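Local coordinates for OxsB protein (Bacillus megaterium, PDB 5UL3) that uses cobalamin, a [4Fe-4S] cluster and S-adenosylmethionine radical chemistry to contract the sugar ring of dAMP oxidatively into an oxetane aldehyde, a step towards oxetanocin A, at residues 433-438 with 469-474. Residues are numbered along the deposited sequence; the frame is centred on the assembly and turned at random.
Sequences IGVESG and LRIGFI. With EDO (1,2-ethanediol), chain X; EDO (1,2-ethanediol), chain F.
The Phe473 ring packs against the turn that follows strand 432-436: Glu436 O sits 4.0 Å above the ring plane of Phe473, offset toward the rim, while Gly438 N comes obliquely to CE2 of Phe473 at 3.4 Å. With CG anti to the backbone N (chi1 -156°), the Phe473 ring swings against the Ser437-Gly438 backbone. Helix 484-493 also packs on this ring through Asn489 and Leu493, and the Asn489 amide oxygen accepts a hydrogen bond from Gly438 N. At the Glu436 carboxylate an ethanediol, probably from the crystallisation liquor, bonds OE1 through its O2, and its O1 lies beside OE2 at a distance too short to be taken at face value. Bent at chi2 (-38°), the Glu436 chain turns back over the second strand, and OE2 approaches CG1 of Ile474 to 3.4 Å. Gly472, without a side chain, passes directly beside this carboxylate. Farther back, CG2 of Val435 meets CG2 of Ile471 at 3.8 Å, and Ile433 and Leu469 run obliquely across each other, with CG1 of Ile433 against CD2 of Leu469; helix 452-464 packs against Val435, Ile471 and Leu469. Four backbone bonds join the segments: Ile433 N to Arg470 O, Gly472 N to Ile433 O, Glu436 N to Gly472 O (2.8 Å) and Ile474 N to Glu436 O (2.9 Å). Between Ile433 and Glu436 the parallel register slips by one residue, a beta bulge accompanied by an inverse gamma turn centred on Gly434. Glu436 binds S-adenosylmethionine, and its side chain lies about 7 Å from that of the cluster ligand Cys318. Strands 432-436 and 470-473 are neighbouring parallel strands of the partial TIM barrel of a radical SAM enzyme, linked by a beta-alpha-beta crossover, with an S-adenosylmethionine-binding glutamate at the C-terminal end of strand 432-436.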
loop_
_atom_site.group_PDB
_atom_site.type_symbol
_atom_site.label_atom_id
_atom_site.label_comp_id
_atom_site.label_asym_id
_atom_site.label_seq_id
_atom_site.Cartn_x
_atom_site.Cartn_y
_atom_site.Cartn_z
ATOM N N ILE A 433 -6.051 11.142 -3.876
ATOM C CA ILE A 433 -6.961 11.112 -5.030
ATOM C C ILE A 433 -6.104 10.960 -6.278
ATOM O O ILE A 433 -5.215 11.785 -6.530
ATOM C CB ILE A 433 -7.830 12.372 -5.135
ATOM C CG1 ILE A 433 -8.573 12.656 -3.833
ATOM C CG2 ILE A 433 -8.815 12.238 -6.351
ATOM C CD1 ILE A 433 -9.735 11.759 -3.572
ATOM N N GLY A 434 -6.348 9.900 -7.042
ATOM C CA GLY A 434 -5.600 9.658 -8.264
ATOM C C GLY A 434 -6.010 10.555 -9.419
ATOM O O GLY A 434 -6.539 10.078 -10.427
ATOM N N VAL A 435 -5.773 11.862 -9.272
ATOM C CA VAL A 435 -6.064 12.828 -10.341
ATOM C C VAL A 435 -5.273 12.488 -11.604
ATOM O O VAL A 435 -5.841 12.339 -12.698
ATOM C CB VAL A 435 -5.757 14.258 -9.851
ATOM C CG1 VAL A 435 -5.746 15.247 -10.990
ATOM C CG2 VAL A 435 -6.766 14.688 -8.779
ATOM N N GLU A 436 -3.947 12.421 -11.472
ATOM C CA GLU A 436 -2.951 12.008 -12.465
ATOM C C GLU A 436 -2.721 13.031 -13.583
ATOM O O GLU A 436 -1.609 13.125 -14.110
ATOM C CB GLU A 436 -3.305 10.631 -13.075
ATOM C CG GLU A 436 -3.437 9.450 -12.069
ATOM C CD GLU A 436 -2.431 9.448 -10.920
ATOM O OE1 GLU A 436 -2.775 8.940 -9.827
ATOM O OE2 GLU A 436 -1.295 9.927 -11.076
ATOM N N SER A 437 -3.733 13.815 -13.945
ATOM C CA SER A 437 -3.522 14.766 -15.034
ATOM C C SER A 437 -4.513 15.915 -14.927
ATOM O O SER A 437 -5.599 15.765 -14.371
ATOM C CB SER A 437 -3.666 14.082 -16.406
ATOM O OG SER A 437 -3.536 15.040 -17.455
ATOM N N GLY A 438 -4.129 17.063 -15.483
ATOM C CA GLY A 438 -5.056 18.158 -15.674
ATOM C C GLY A 438 -5.350 18.471 -17.123
ATOM O O GLY A 438 -5.931 19.527 -17.406
ATOM N N LEU A 469 -5.856 16.436 1.643
ATOM C CA LEU A 469 -5.641 15.752 0.370
ATOM C C LEU A 469 -4.182 15.674 -0.063
ATOM O O LEU A 469 -3.379 16.569 0.215
ATOM C CB LEU A 469 -6.381 16.499 -0.743
ATOM C CG LEU A 469 -7.861 16.571 -0.588
ATOM C CD1 LEU A 469 -8.424 17.569 -1.619
ATOM C CD2 LEU A 469 -8.313 15.162 -0.894
ATOM N N ARG A 470 -3.883 14.613 -0.818
ATOM C CA ARG A 470 -2.696 14.456 -1.657
ATOM C C ARG A 470 -3.204 13.981 -3.009
ATOM O O ARG A 470 -4.177 13.232 -3.056
ATOM C CB ARG A 470 -1.716 13.382 -1.130
ATOM C CG ARG A 470 -0.610 13.815 -0.212
ATOM C CD ARG A 470 0.544 12.796 -0.256
ATOM N NE ARG A 470 0.092 11.434 -0.566
ATOM C CZ ARG A 470 -0.460 10.604 0.321
ATOM N NH1 ARG A 470 -0.644 10.998 1.575
ATOM N NH2 ARG A 470 -0.831 9.385 -0.040
ATOM N N ILE A 471 -2.561 14.378 -4.105
ATOM C CA ILE A 471 -2.975 13.874 -5.422
ATOM C C ILE A 471 -1.779 13.279 -6.158
ATOM O O ILE A 471 -0.658 13.782 -6.062
ATOM C CB ILE A 471 -3.668 14.955 -6.290
ATOM C CG1 ILE A 471 -2.688 16.065 -6.737
ATOM C CG2 ILE A 471 -4.895 15.511 -5.570
ATOM C CD1 ILE A 471 -3.288 17.031 -7.760
ATOM N N GLY A 472 -2.013 12.187 -6.889
ATOM C CA GLY A 472 -1.030 11.744 -7.854
ATOM C C GLY A 472 -1.096 12.608 -9.103
ATOM O O GLY A 472 -2.156 13.094 -9.496
ATOM N N PHE A 473 0.064 12.848 -9.705
ATOM C CA PHE A 473 0.106 13.675 -10.909
ATOM C C PHE A 473 1.276 13.219 -11.760
ATOM O O PHE A 473 2.420 13.248 -11.308
ATOM C CB PHE A 473 0.234 15.168 -10.571
ATOM C CG PHE A 473 -0.275 16.074 -11.675
ATOM C CD1 PHE A 473 0.568 16.498 -12.685
ATOM C CD2 PHE A 473 -1.606 16.470 -11.703
ATOM C CE1 PHE A 473 0.082 17.315 -13.719
ATOM C CE2 PHE A 473 -2.093 17.290 -12.721
ATOM C CZ PHE A 473 -1.239 17.715 -13.719
ATOM N N ILE A 474 0.985 12.764 -12.978
ATOM C CA ILE A 474 2.037 12.290 -13.860
ATOM C C ILE A 474 2.161 13.306 -14.988
ATOM O O ILE A 474 1.425 13.223 -15.972
ATOM C CB ILE A 474 1.722 10.889 -14.406
ATOM C CG1 ILE A 474 1.354 9.933 -13.259
ATOM C CG2 ILE A 474 2.907 10.343 -15.152
ATOM C CD1 ILE A 474 0.633 8.665 -13.761
HETATM C C1 EDO X . 1.014 7.815 -9.441
HETATM O O1 EDO X . 0.652 9.184 -9.704
HETATM C C2 EDO X . -0.165 6.868 -9.675
HETATM O O2 EDO X . -1.242 7.144 -8.760
HETATM C C1 EDO F . -5.696 21.301 1.940
HETATM O O1 EDO F . -6.377 22.177 1.026
HETATM C C2 EDO F . -5.949 19.823 1.622
HETATM O O2 EDO F . -4.849 19.041 2.136
#